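Local coordinates for protein dihydrodipicolinate synthase (Bacillus anthracis, PDB 1XKY) that probably catalyses the condensation of pyruvate with aspartate semialdehyde in lysine biosynthesis, as a TIM-barrel lyase of the dihydrodipicolinate synthase family, at residues D252-A257 with T261-A266. Residues are numbered along the deposited sequence; the frame is centred on the assembly and turned at random.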
ATOM      1  N   ASP A 252       4.592 -10.324  17.997  1.00 18.25           N
ATOM      2  CA  ASP A 252       3.459  -9.438  17.716  1.00 18.93           C
ATOM      3  C   ASP A 252       3.111  -8.552  18.923  1.00 18.48           C
ATOM      4  O   ASP A 252       2.840  -7.360  18.763  1.00 18.22           O
ATOM      5  CB  ASP A 252       2.228 -10.241  17.276  1.00 19.34           C
ATOM      6  CG  ASP A 252       2.341 -10.763  15.853  1.00 22.03           C
ATOM      7  OD1 ASP A 252       3.269 -10.348  15.115  1.00 25.05           O
ATOM      8  OD2 ASP A 252       1.490 -11.597  15.467  1.00 26.36           O
ATOM      9  N   SER A 253       3.144  -9.135  20.120  1.00 18.35           N
ATOM     10  CA  SER A 253       2.765  -8.420  21.342  1.00 18.11           C
ATOM     11  C   SER A 253       3.768  -7.320  21.706  1.00 18.05           C
ATOM     12  O   SER A 253       3.420  -6.363  22.401  1.00 17.58           O
ATOM     13  CB  SER A 253       2.594  -9.395  22.511  1.00 17.98           C
ATOM     14  OG  SER A 253       3.839  -9.770  23.072  1.00 18.63           O
ATOM     15  N   LEU A 254       5.004  -7.474  21.222  1.00 17.79           N
ATOM     16  CA  LEU A 254       6.102  -6.526  21.461  1.00 18.11           C
ATOM     17  C   LEU A 254       6.097  -5.318  20.502  1.00 18.11           C
ATOM     18  O   LEU A 254       6.886  -4.378  20.667  1.00 17.89           O
ATOM     19  CB  LEU A 254       7.444  -7.268  21.352  1.00 18.14           C
ATOM     20  CG  LEU A 254       8.197  -7.798  22.586  1.00 19.32           C
ATOM     21  CD1 LEU A 254       7.392  -7.870  23.861  1.00 19.24           C
ATOM     22  CD2 LEU A 254       8.866  -9.135  22.247  1.00 19.18           C
ATOM     23  N   PHE A 255       5.214  -5.344  19.505  1.00 18.55           N
ATOM     24  CA  PHE A 255       5.095  -4.251  18.545  1.00 19.16           C
ATOM     25  C   PHE A 255       3.682  -3.660  18.458  1.00 20.09           C
ATOM     26  O   PHE A 255       3.360  -2.976  17.481  1.00 20.22           O
ATOM     27  CB  PHE A 255       5.563  -4.728  17.164  1.00 19.38           C
ATOM     28  CG  PHE A 255       7.045  -4.981  17.079  1.00 18.98           C
ATOM     29  CD1 PHE A 255       7.911  -3.973  16.675  1.00 19.57           C
ATOM     30  CD2 PHE A 255       7.569  -6.230  17.389  1.00 19.84           C
ATOM     31  CE1 PHE A 255       9.284  -4.200  16.591  1.00 19.73           C
ATOM     32  CE2 PHE A 255       8.943  -6.474  17.310  1.00 19.44           C
ATOM     33  CZ  PHE A 255       9.804  -5.453  16.908  1.00 20.22           C
ATOM     34  N   MET A 256       2.846  -3.904  19.470  1.00 20.76           N
ATOM     35  CA  MET A 256       1.503  -3.302  19.514  1.00 21.72           C
ATOM     36  C   MET A 256       1.552  -1.823  19.904  1.00 21.77           C
ATOM     37  O   MET A 256       0.640  -1.064  19.586  1.00 22.75           O
ATOM     38  CB  MET A 256       0.581  -4.057  20.475  1.00 22.30           C
ATOM     39  CG  MET A 256       0.229  -5.475  20.043  1.00 24.14           C
ATOM     40  SD  MET A 256      -0.333  -5.580  18.342  1.00 29.45           S
ATOM     41  CE  MET A 256      -1.898  -4.711  18.436  1.00 28.76           C
ATOM     42  N   ALA A 257       2.598  -1.437  20.629  1.00 21.08           N
ATOM     43  CA  ALA A 257       2.944  -0.043  20.837  1.00 20.52           C
ATOM     44  C   ALA A 257       4.330   0.154  20.224  1.00 20.08           C
ATOM     45  O   ALA A 257       5.013  -0.832  19.913  1.00 19.98           O
ATOM     46  CB  ALA A 257       2.941   0.298  22.329  1.00 20.49           C
ATOM     47  N   THR A 261       9.277   0.020  23.444  1.00 16.54           N
ATOM     48  CA  THR A 261       8.686   0.325  24.741  1.00 16.16           C
ATOM     49  C   THR A 261       8.063  -0.917  25.371  1.00 15.72           C
ATOM     50  O   THR A 261       8.158  -1.123  26.581  1.00 15.53           O
ATOM     51  CB  THR A 261       7.629   1.437  24.605  1.00 16.30           C
ATOM     52  OG1 THR A 261       8.254   2.641  24.143  1.00 16.02           O
ATOM     53  CG2 THR A 261       7.087   1.827  25.972  1.00 16.82           C
ATOM     54  N   PRO A 262       7.427  -1.739  24.543  1.00 15.38           N
ATOM     55  CA  PRO A 262       6.923  -3.042  24.991  1.00 15.32           C
ATOM     56  C   PRO A 262       7.995  -4.032  25.486  1.00 15.23           C
ATOM     57  O   PRO A 262       7.809  -4.656  26.535  1.00 15.43           O
ATOM     58  CB  PRO A 262       6.185  -3.577  23.750  1.00 15.13           C
ATOM     59  CG  PRO A 262       5.818  -2.354  22.983  1.00 15.26           C
ATOM     60  CD  PRO A 262       6.988  -1.437  23.170  1.00 15.56           C
ATOM     61  N   VAL A 263       9.109  -4.159  24.767  1.00 15.57           N
ATOM     62  CA  VAL A 263      10.163  -5.092  25.181  1.00 15.33           C
ATOM     63  C   VAL A 263      10.859  -4.647  26.474  1.00 15.61           C
ATOM     64  O   VAL A 263      11.133  -5.481  27.344  1.00 14.91           O
ATOM     65  CB  VAL A 263      11.171  -5.426  24.026  1.00 15.44           C
ATOM     66  CG1 VAL A 263      12.089  -4.267  23.709  1.00 15.14           C
ATOM     67  CG2 VAL A 263      11.980  -6.683  24.378  1.00 15.62           C
ATOM     68  N   LYS A 264      11.091  -3.340  26.625  1.00 15.59           N
ATOM     69  CA  LYS A 264      11.580  -2.789  27.893  1.00 16.00           C
ATOM     70  C   LYS A 264      10.650  -3.097  29.062  1.00 16.33           C
ATOM     71  O   LYS A 264      11.106  -3.447  30.140  1.00 15.94           O
ATOM     72  CB  LYS A 264      11.774  -1.270  27.812  1.00 15.78           C
ATOM     73  CG  LYS A 264      12.989  -0.845  27.034  1.00 15.90           C
ATOM     74  CD  LYS A 264      13.374   0.589  27.361  1.00 15.95           C
ATOM     75  CE  LYS A 264      14.805   0.868  26.988  1.00 14.26           C
ATOM     76  NZ  LYS A 264      15.169   2.297  27.189  1.00 12.71           N
ATOM     77  N   THR A 265       9.348  -2.954  28.833  1.00 17.24           N
ATOM     78  CA  THR A 265       8.348  -3.218  29.858  1.00 17.81           C
ATOM     79  C   THR A 265       8.292  -4.710  30.183  1.00 18.03           C
ATOM     80  O   THR A 265       8.220  -5.075  31.342  1.00 18.11           O
ATOM     81  CB  THR A 265       6.954  -2.705  29.417  1.00 17.64           C
ATOM     82  OG1 THR A 265       7.076  -1.365  28.914  1.00 18.70           O
ATOM     83  CG2 THR A 265       5.962  -2.737  30.574  1.00 18.12           C
ATOM     84  N   ALA A 266       8.346  -5.560  29.157  1.00 18.91           N
ATOM     85  CA  ALA A 266       8.402  -7.023  29.334  1.00 19.59           C
ATOM     86  C   ALA A 266       9.646  -7.478  30.124  1.00 20.63           C
ATOM     87  O   ALA A 266       9.569  -8.381  30.967  1.00 20.48           O
ATOM     88  CB  ALA A 266       8.341  -7.723  27.976  1.00 19.73           C
TER
HETATM   89  O   HOH W   1       9.253  -3.659  21.656  1.00 15.18           O
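The ring of Pro262 rests against two carbonyl oxygens of the preceding turn: its CB and CG each lie 3.3 Å from Leu254 O, and CG is 3.5 Å from Ala257 O. Ala257 CB lies 4.0 Å from Pro262 CG. Leu254 runs on past Pro262 to Val263 and Ala266. Its CG meets Val263 CB at 4.1 Å, the two side chains crossing at a slant, and its CD1 stands 4.2 Å from Ala266 CB. The leucine torsions (chi1 -97°, chi2 15°) depart from the staggered values and place CD1 4.1 Å from Val263 CA. Both helices follow the eighth strand of the TIM barrel, and the chain turns from helix 237-253 into helix 261-269; Leu292 of helix 286-297 also touches Leu254, while His219 and Val220 pack on Val263 and Ala266. No direct hydrogen bond joins the segments. Instead, one water donates to Leu254 O (2.7 Å) and accepts from Val263 N (3.2 Å), which satisfies an amide of the first helical turn. The packing gives way on the far side of residues 252-257, where Asp252, Phe255 and Met256 are exposed and the Phe255 CB bond leads away from the helix.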